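Local coordinates for cyclopropane mycolic acid synthase MmaA2 (Mycobacterium tuberculosis, PDB 1TPY), which catalyses the conversion of a double bond in mycolic acids to a cis-cyclopropane ring, using a methylene group taken from S-adenosyl-L-methionine, at residues L184-W187 / L188-L192; C269-L272 / F273-Y277. All coordinates share one frame; numbering follows the deposited sequence.

Interaction 1 starts helix 186-199 and interaction 2 ends helix 256-275, and the two helices pack side by side, with the centres of the two contacts about 12 Å apart. L188 CD1 lies 3.6 Å from L272 CD2, F191 CZ comes within 3.4 Å of C269 N, and W187 CH2 rests 3.5 Å from K271 CD, where the lysine also makes a cation-pi contact with the indole. Interaction 2 meets the alkyl chain of cetyl-trimethyl-ammonium directly through C269, L272 and F273; from interaction 1 the F191 side chain comes within about 5 Å of the ligand. C269, probably an active-site residue as in related enzymes, is about 9 Å, side chain to side chain, from Y33 of the S-adenosyl-L-methionine site.

Interaction 1 (L184-W187 / L188-L192); sequences LTLW and LARFL
T185 and L188 meet at the start of helix 186-199, where polar bonds set the frame. T185 OG1 accepts from L188 N at 3.1 Å, the N-cap bond that satisfies an amide of the first turn. A chi1 of 67° puts OG1 between the backbone N and the carbonyl carbon, where it meets L188 N at an N-H...O angle of 154°; threonine suits the place because its short hydroxyl reaches that amide. The main chain follows with A189 N to T185 O, R190 N to L186 O and F191 N to W187 O, the last at 2.7 Å.

Aromatic contact comes next. W187 and F191, one turn apart, lie side by side and point the same way, their planes only 16° apart but slid so far that the rings barely overlap, with centroids 5.3 Å apart. F191 CB instead lies over one face of the indole, a CH-pi contact 4.2 Å from the centroid of the six-membered ring.

The apolar touch is lighter: L184 CD2 approaches L188 CD2 at 4.2 Å. In R190 the bend at chi3 carries NH2 back alongside L186, 3.6 Å from its CB, a van der Waals contact. The whole is an N-capped helix start with i to i+4 aromatic packing, whose W187, L188 and F191 face helix 256-275 beside the cetyl-trimethyl-ammonium pocket.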
# COMPACT_ATOMS: atom_id res chain seq x y z
N LEU A 184 -3.03 21.02 -16.00
CA LEU A 184 -3.87 21.03 -14.81
C LEU A 184 -5.30 21.27 -15.31
O LEU A 184 -5.74 22.40 -15.43
CB LEU A 184 -3.45 22.16 -13.86
CG LEU A 184 -2.07 22.04 -13.22
CD1 LEU A 184 -1.66 23.35 -12.55
CD2 LEU A 184 -2.08 20.89 -12.22
N THR A 185 -6.01 20.19 -15.60
CA THR A 185 -7.36 20.27 -16.12
C THR A 185 -8.43 20.27 -15.03
O THR A 185 -8.19 19.84 -13.91
CB THR A 185 -7.65 19.09 -17.05
OG1 THR A 185 -7.67 17.88 -16.29
CG2 THR A 185 -6.57 18.99 -18.13
N LEU A 186 -9.62 20.75 -15.39
CA LEU A 186 -10.72 20.78 -14.45
C LEU A 186 -11.06 19.35 -14.05
O LEU A 186 -11.39 19.08 -12.89
CB LEU A 186 -11.94 21.46 -15.07
CG LEU A 186 -12.14 22.91 -14.61
CD1 LEU A 186 -10.87 23.72 -14.85
CD2 LEU A 186 -13.33 23.52 -15.34
N TRP A 187 -10.97 18.43 -15.01
CA TRP A 187 -11.26 17.03 -14.72
C TRP A 187 -10.31 16.50 -13.65
O TRP A 187 -10.74 15.79 -12.75
CB TRP A 187 -11.12 16.17 -15.98
CG TRP A 187 -11.18 14.71 -15.65
CD1 TRP A 187 -12.31 13.96 -15.41
CD2 TRP A 187 -10.07 13.85 -15.39
NE1 TRP A 187 -11.96 12.69 -15.01
CE2 TRP A 187 -10.59 12.59 -14.99
CE3 TRP A 187 -8.68 14.01 -15.45
CZ2 TRP A 187 -9.77 11.51 -14.65
CZ3 TRP A 187 -7.86 12.93 -15.12
CH2 TRP A 187 -8.41 11.70 -14.72
N LEU A 188 -9.03 16.86 -13.75
CA LEU A 188 -8.04 16.40 -12.78
C LEU A 188 -8.40 16.84 -11.37
O LEU A 188 -8.47 16.02 -10.46
CB LEU A 188 -6.65 16.94 -13.13
CG LEU A 188 -5.56 16.63 -12.08
CD1 LEU A 188 -5.35 15.13 -12.00
CD2 LEU A 188 -4.26 17.32 -12.46
N ALA A 189 -8.59 18.14 -11.20
CA ALA A 189 -8.94 18.68 -9.89
C ALA A 189 -10.21 18.02 -9.40
O ALA A 189 -10.31 17.60 -8.25
CB ALA A 189 -9.12 20.19 -9.98
N ARG A 190 -11.19 17.91 -10.30
CA ARG A 190 -12.47 17.31 -9.97
C ARG A 190 -12.31 15.85 -9.55
O ARG A 190 -12.91 15.41 -8.56
CB ARG A 190 -13.39 17.40 -11.19
CG ARG A 190 -14.85 17.17 -10.91
CD ARG A 190 -15.63 17.35 -12.19
NE ARG A 190 -15.27 18.60 -12.86
CZ ARG A 190 -15.59 18.91 -14.11
NH1 ARG A 190 -16.30 18.06 -14.84
NH2 ARG A 190 -15.21 20.07 -14.63
N PHE A 191 -11.50 15.10 -10.29
CA PHE A 191 -11.29 13.70 -9.96
C PHE A 191 -10.60 13.57 -8.61
O PHE A 191 -11.00 12.76 -7.78
CB PHE A 191 -10.46 13.00 -11.04
CG PHE A 191 -10.32 11.52 -10.83
CD1 PHE A 191 -11.42 10.68 -10.96
CD2 PHE A 191 -9.10 10.98 -10.45
CE1 PHE A 191 -11.31 9.31 -10.72
CE2 PHE A 191 -8.97 9.61 -10.21
CZ PHE A 191 -10.07 8.78 -10.34
N LEU A 192 -9.56 14.37 -8.38
CA LEU A 192 -8.83 14.33 -7.12
C LEU A 192 -9.76 14.62 -5.93
O LEU A 192 -9.67 13.98 -4.88
CB LEU A 192 -7.67 15.34 -7.14
CG LEU A 192 -6.29 14.85 -7.62
CD1 LEU A 192 -6.43 13.87 -8.76
CD2 LEU A 192 -5.46 16.05 -8.05

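Interaction 2 (C269-L272 / F273-Y277); sequences CAKL and FRVGY. With 16A (cetyl-trimethyl-ammonium), chain D.
L272 and Y277 both turn CG anti to the carbonyl carbon, chi1 -66° and -74°, and their side chains cross at about a right angle, L272 CD2 lying 3.9 Å from Y277 CD1. This is the C-terminal end of helix 256-275, where G276, with positive phi (114°), leaves the helical path. Glycine suits that conformation, since a CB would be jammed against the preceding carbonyl oxygen. L272 O takes G276 N at 2.8 Å and, weakly, Y277 N, while Y277 OH bonds to P183 O outside the turn.

K271, extended, lies beside V275 and points the same way, with CG 3.7 Å from V275 CG2. R274 bends at chi3 and folds its guanidinium back over the previous turn, A270 O facing the centre of one face at 3.9 Å from the plane; its NH1 forms a salt bridge with D237 of helix 229-245, whose L236 also packs on A270.

Toward the ligand, L272 and F273 offer apolar surface, and the phenylalanine ring sets its edge at C269 O, which also accepts from F273 N. C269, probably an active-site residue as in related enzymes, has SG against the alkyl chain, 3.6 Å from C3 of the ligand, and F273 CE1 is 4.0 Å from its C5.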
# COMPACT_ATOMS: atom_id res chain seq x y z
N CYS A 269 -8.10 6.52 -11.91
CA CYS A 269 -6.71 6.42 -11.48
C CYS A 269 -5.83 5.81 -12.56
O CYS A 269 -4.67 6.20 -12.72
CB CYS A 269 -6.61 5.59 -10.20
SG CYS A 269 -7.37 6.39 -8.77
N ALA A 270 -6.38 4.86 -13.31
CA ALA A 270 -5.64 4.23 -14.40
C ALA A 270 -5.19 5.32 -15.39
O ALA A 270 -4.11 5.24 -15.96
CB ALA A 270 -6.51 3.19 -15.11
N LYS A 271 -6.04 6.33 -15.58
CA LYS A 271 -5.69 7.42 -16.49
C LYS A 271 -4.57 8.26 -15.87
O LYS A 271 -3.62 8.66 -16.56
CB LYS A 271 -6.92 8.31 -16.77
CG LYS A 271 -6.60 9.52 -17.64
CD LYS A 271 -7.83 10.36 -17.94
CE LYS A 271 -7.44 11.65 -18.66
NZ LYS A 271 -8.63 12.38 -19.20
N LEU A 272 -4.67 8.52 -14.57
CA LEU A 272 -3.64 9.30 -13.90
C LEU A 272 -2.24 8.72 -14.14
O LEU A 272 -1.32 9.46 -14.51
CB LEU A 272 -3.92 9.38 -12.39
CG LEU A 272 -5.19 10.16 -12.02
CD1 LEU A 272 -5.28 10.27 -10.51
CD2 LEU A 272 -5.16 11.55 -12.67
N PHE A 273 -2.08 7.42 -13.94
CA PHE A 273 -0.77 6.79 -14.14
C PHE A 273 -0.42 6.70 -15.62
O PHE A 273 0.74 6.86 -16.01
CB PHE A 273 -0.73 5.38 -13.53
CG PHE A 273 -0.77 5.37 -12.03
CD1 PHE A 273 -1.99 5.27 -11.36
CD2 PHE A 273 0.40 5.51 -11.29
CE1 PHE A 273 -2.04 5.31 -9.97
CE2 PHE A 273 0.36 5.55 -9.90
CZ PHE A 273 -0.86 5.45 -9.24
N ARG A 274 -1.42 6.43 -16.45
CA ARG A 274 -1.21 6.31 -17.89
C ARG A 274 -0.69 7.63 -18.45
O ARG A 274 0.28 7.65 -19.21
CB ARG A 274 -2.52 5.92 -18.58
CG ARG A 274 -2.34 5.52 -20.03
CD ARG A 274 -3.68 5.20 -20.68
NE ARG A 274 -4.35 4.11 -19.99
CZ ARG A 274 -5.56 4.20 -19.45
NH1 ARG A 274 -6.09 3.14 -18.85
NH2 ARG A 274 -6.24 5.34 -19.50
N VAL A 275 -1.34 8.72 -18.07
CA VAL A 275 -0.94 10.05 -18.51
C VAL A 275 0.39 10.41 -17.86
O VAL A 275 1.27 10.98 -18.50
CB VAL A 275 -1.98 11.12 -18.12
CG1 VAL A 275 -1.49 12.51 -18.52
CG2 VAL A 275 -3.32 10.81 -18.80
N GLY A 276 0.52 10.07 -16.58
CA GLY A 276 1.75 10.36 -15.86
C GLY A 276 1.60 11.37 -14.74
O GLY A 276 2.60 11.83 -14.20
N TYR A 277 0.37 11.72 -14.38
CA TYR A 277 0.16 12.68 -13.30
C TYR A 277 0.65 12.12 -11.98
O TYR A 277 1.16 12.86 -11.13
CB TYR A 277 -1.33 13.02 -13.16
CG TYR A 277 -1.87 13.91 -14.25
CD1 TYR A 277 -2.84 13.44 -15.14
CD2 TYR A 277 -1.42 15.22 -14.39
CE1 TYR A 277 -3.34 14.25 -16.14
CE2 TYR A 277 -1.92 16.04 -15.40
CZ TYR A 277 -2.88 15.55 -16.27
OH TYR A 277 -3.38 16.34 -17.27
C1 16A D . -5.15 2.52 -6.76
C2 16A D . -5.22 3.86 -6.01
C3 16A D . -4.63 4.99 -6.87
C4 16A D . -4.67 6.37 -6.25
C5 16A D . -4.05 7.39 -7.22
C6 16A D . -4.01 8.84 -6.73
C7 16A D . -5.35 9.58 -6.48
C8 16A D . -5.33 10.83 -5.57
C9 16A D . -4.64 10.69 -4.19
C10 16A D . -5.29 9.69 -3.19
C11 16A D . -4.38 9.20 -2.04
C12 16A D . -4.85 7.92 -1.33
C13 16A D . -4.08 6.68 -1.80
C14 16A D . -4.62 5.41 -1.16
C15 16A D . -3.97 4.22 -1.89
C16 16A D . -4.62 2.92 -1.37
N1 16A D . -4.32 1.50 -1.84
C17 16A D . -4.94 0.38 -1.43
C18 16A D . -4.39 1.40 -3.34
C19 16A D . -2.89 1.17 -1.50